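Local coordinates for protein cystalysin (Treponema denticola, PDB 1C7O) that belongs to the class I and II aminotransferase family of pyridoxal-phosphate-dependent enzymes, with a mixed-sheet core domain and a two-chain assembly, at residues T232-S237 / N249-N254. Sequence-based numbering, arbitrary orientation.
Sequences TFTAPS and NIIIKN
Thr-234 and Asn-249 meet across the neighbouring strands 230-234 and 248-252, their side chains crossing at about a right angle. OG1 of Thr-234 sits between its own backbone N and carbonyl carbon (chi1 76°), which turns the hydroxyl back to the partner strand, where it donates to a lone pair of Asn-249 O at 2.6 Å. The same carbonyl receives a weak, bent bond from Thr-234 N, while Asn-249 N reaches Thr-234 O at 2.9 Å from a position tilted off the carbonyl plane. A water bridges the two side chains, donating to Thr-234 OG1 at 2.8 Å and accepting from Asn-249 ND2 at 2.7 Å. The other end of the amide, OD1, is taken by Tyr-71 OH. In the large mixed sheet of this fold type I PLP enzyme, strand 248-252 is the one that runs antiparallel to its neighbours, here at 159° to strand 230-234. Further along, Thr-232 and Ile-251 form a regular hydrogen-bonded pair, with Thr-232 N to Ile-251 O at 2.9 Å and nearly straight (172°). On the sheet face of Phe-233 and Ile-250, CD1 of the isoleucine lies 3.7 Å from Phe-233 CD2, at the ring's edge and near its plane. Ala-101 of helix 98-109 packs against both side chains, and the phenylalanine side chain is about 7 Å from the bound PPG.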
loop_
_atom_site.group_PDB
_atom_site.type_symbol
_atom_site.label_atom_id
_atom_site.label_comp_id
_atom_site.label_asym_id
_atom_site.label_seq_id
_atom_site.Cartn_x
_atom_site.Cartn_y
_atom_site.Cartn_z
ATOM N N THR A 232 -14.285 -11.742 5.195
ATOM C CA THR A 232 -14.099 -12.271 3.846
ATOM C C THR A 232 -13.138 -11.399 3.037
ATOM O O THR A 232 -13.408 -10.224 2.809
ATOM C CB THR A 232 -15.439 -12.351 3.090
ATOM O OG1 THR A 232 -16.353 -13.179 3.821
ATOM C CG2 THR A 232 -15.234 -12.932 1.701
ATOM N N PHE A 233 -12.025 -11.972 2.596
ATOM C CA PHE A 233 -11.056 -11.219 1.812
ATOM C C PHE A 233 -11.356 -11.284 0.314
ATOM O O PHE A 233 -11.320 -12.365 -0.293
ATOM C CB PHE A 233 -9.645 -11.755 2.056
ATOM C CG PHE A 233 -9.261 -11.843 3.505
ATOM C CD1 PHE A 233 -9.272 -13.064 4.165
ATOM C CD2 PHE A 233 -8.859 -10.709 4.204
ATOM C CE1 PHE A 233 -8.887 -13.164 5.493
ATOM C CE2 PHE A 233 -8.469 -10.797 5.541
ATOM C CZ PHE A 233 -8.484 -12.031 6.185
ATOM N N THR A 234 -11.660 -10.142 -0.293
ATOM C CA THR A 234 -11.919 -10.139 -1.723
ATOM C C THR A 234 -11.097 -9.056 -2.395
ATOM O O THR A 234 -10.618 -8.137 -1.734
ATOM C CB THR A 234 -13.387 -9.885 -2.044
ATOM O OG1 THR A 234 -13.682 -8.495 -1.860
ATOM C CG2 THR A 234 -14.269 -10.728 -1.150
ATOM N N ALA A 235 -10.940 -9.170 -3.712
ATOM C CA ALA A 235 -10.186 -8.197 -4.488
ATOM C C ALA A 235 -10.441 -8.379 -5.980
ATOM O O ALA A 235 -10.869 -9.444 -6.423
ATOM C CB ALA A 235 -8.700 -8.348 -4.196
ATOM N N PRO A 236 -10.201 -7.330 -6.778
ATOM C CA PRO A 236 -10.414 -7.439 -8.223
ATOM C C PRO A 236 -9.092 -7.828 -8.907
ATOM O O PRO A 236 -9.047 -8.123 -10.094
ATOM C CB PRO A 236 -10.861 -6.031 -8.594
ATOM C CG PRO A 236 -9.976 -5.189 -7.712
ATOM C CD PRO A 236 -10.029 -5.918 -6.377
ATOM N N SER A 237 -8.024 -7.822 -8.121
ATOM C CA SER A 237 -6.685 -8.125 -8.593
ATOM C C SER A 237 -6.518 -9.356 -9.491
ATOM O O SER A 237 -6.063 -9.228 -10.628
ATOM C CB SER A 237 -5.739 -8.209 -7.391
ATOM O OG SER A 237 -6.285 -9.043 -6.387
ATOM N N ASN A 249 -10.888 -5.291 -1.102
ATOM C CA ASN A 249 -12.185 -4.985 -0.507
ATOM C C ASN A 249 -12.485 -6.065 0.528
ATOM O O ASN A 249 -13.091 -7.084 0.210
ATOM C CB ASN A 249 -13.282 -4.962 -1.578
ATOM C CG ASN A 249 -13.095 -3.845 -2.588
ATOM O OD1 ASN A 249 -13.058 -2.664 -2.229
ATOM N ND2 ASN A 249 -12.976 -4.211 -3.860
ATOM N N ILE A 250 -12.037 -5.854 1.762
ATOM C CA ILE A 250 -12.275 -6.830 2.815
ATOM C C ILE A 250 -13.678 -6.586 3.345
ATOM O O ILE A 250 -13.986 -5.497 3.824
ATOM C CB ILE A 250 -11.258 -6.687 3.972
ATOM C CG1 ILE A 250 -9.849 -6.450 3.414
ATOM C CG2 ILE A 250 -11.257 -7.955 4.818
ATOM C CD1 ILE A 250 -9.371 -7.523 2.464
ATOM N N ILE A 251 -14.528 -7.601 3.239
ATOM C CA ILE A 251 -15.918 -7.508 3.674
ATOM C C ILE A 251 -16.084 -8.062 5.082
ATOM O O ILE A 251 -15.760 -9.224 5.344
ATOM C CB ILE A 251 -16.849 -8.272 2.700
ATOM C CG1 ILE A 251 -16.560 -7.841 1.254
ATOM C CG2 ILE A 251 -18.313 -8.025 3.066
ATOM C CD1 ILE A 251 -16.616 -6.331 1.010
ATOM N N ILE A 252 -16.592 -7.222 5.979
ATOM C CA ILE A 252 -16.792 -7.586 7.379
ATOM C C ILE A 252 -18.150 -7.080 7.870
ATOM O O ILE A 252 -18.352 -5.867 8.015
ATOM C CB ILE A 252 -15.684 -6.961 8.261
ATOM C CG1 ILE A 252 -14.305 -7.386 7.747
ATOM C CG2 ILE A 252 -15.880 -7.365 9.713
ATOM C CD1 ILE A 252 -13.148 -6.917 8.608
ATOM N N LYS A 253 -19.068 -8.008 8.144
ATOM C CA LYS A 253 -20.420 -7.667 8.606
ATOM C C LYS A 253 -20.506 -7.090 10.022
ATOM O O LYS A 253 -21.044 -5.999 10.231
ATOM C CB LYS A 253 -21.314 -8.904 8.532
ATOM C CG LYS A 253 -22.771 -8.674 8.941
ATOM C CD LYS A 253 -23.460 -10.013 9.150
ATOM C CE LYS A 253 -24.904 -9.860 9.586
ATOM N NZ LYS A 253 -25.487 -11.198 9.848
ATOM N N ASN A 254 -19.989 -7.831 10.994
ATOM C CA ASN A 254 -20.033 -7.396 12.386
ATOM C C ASN A 254 -19.277 -6.094 12.629
ATOM O O ASN A 254 -18.074 -6.008 12.400
ATOM C CB ASN A 254 -19.487 -8.488 13.301
ATOM C CG ASN A 254 -19.701 -8.168 14.758
ATOM O OD1 ASN A 254 -18.837 -7.578 15.405
ATOM N ND2 ASN A 254 -20.870 -8.533 15.279
HETATM O O HOH W 1 -13.236 -6.931 -4.079
#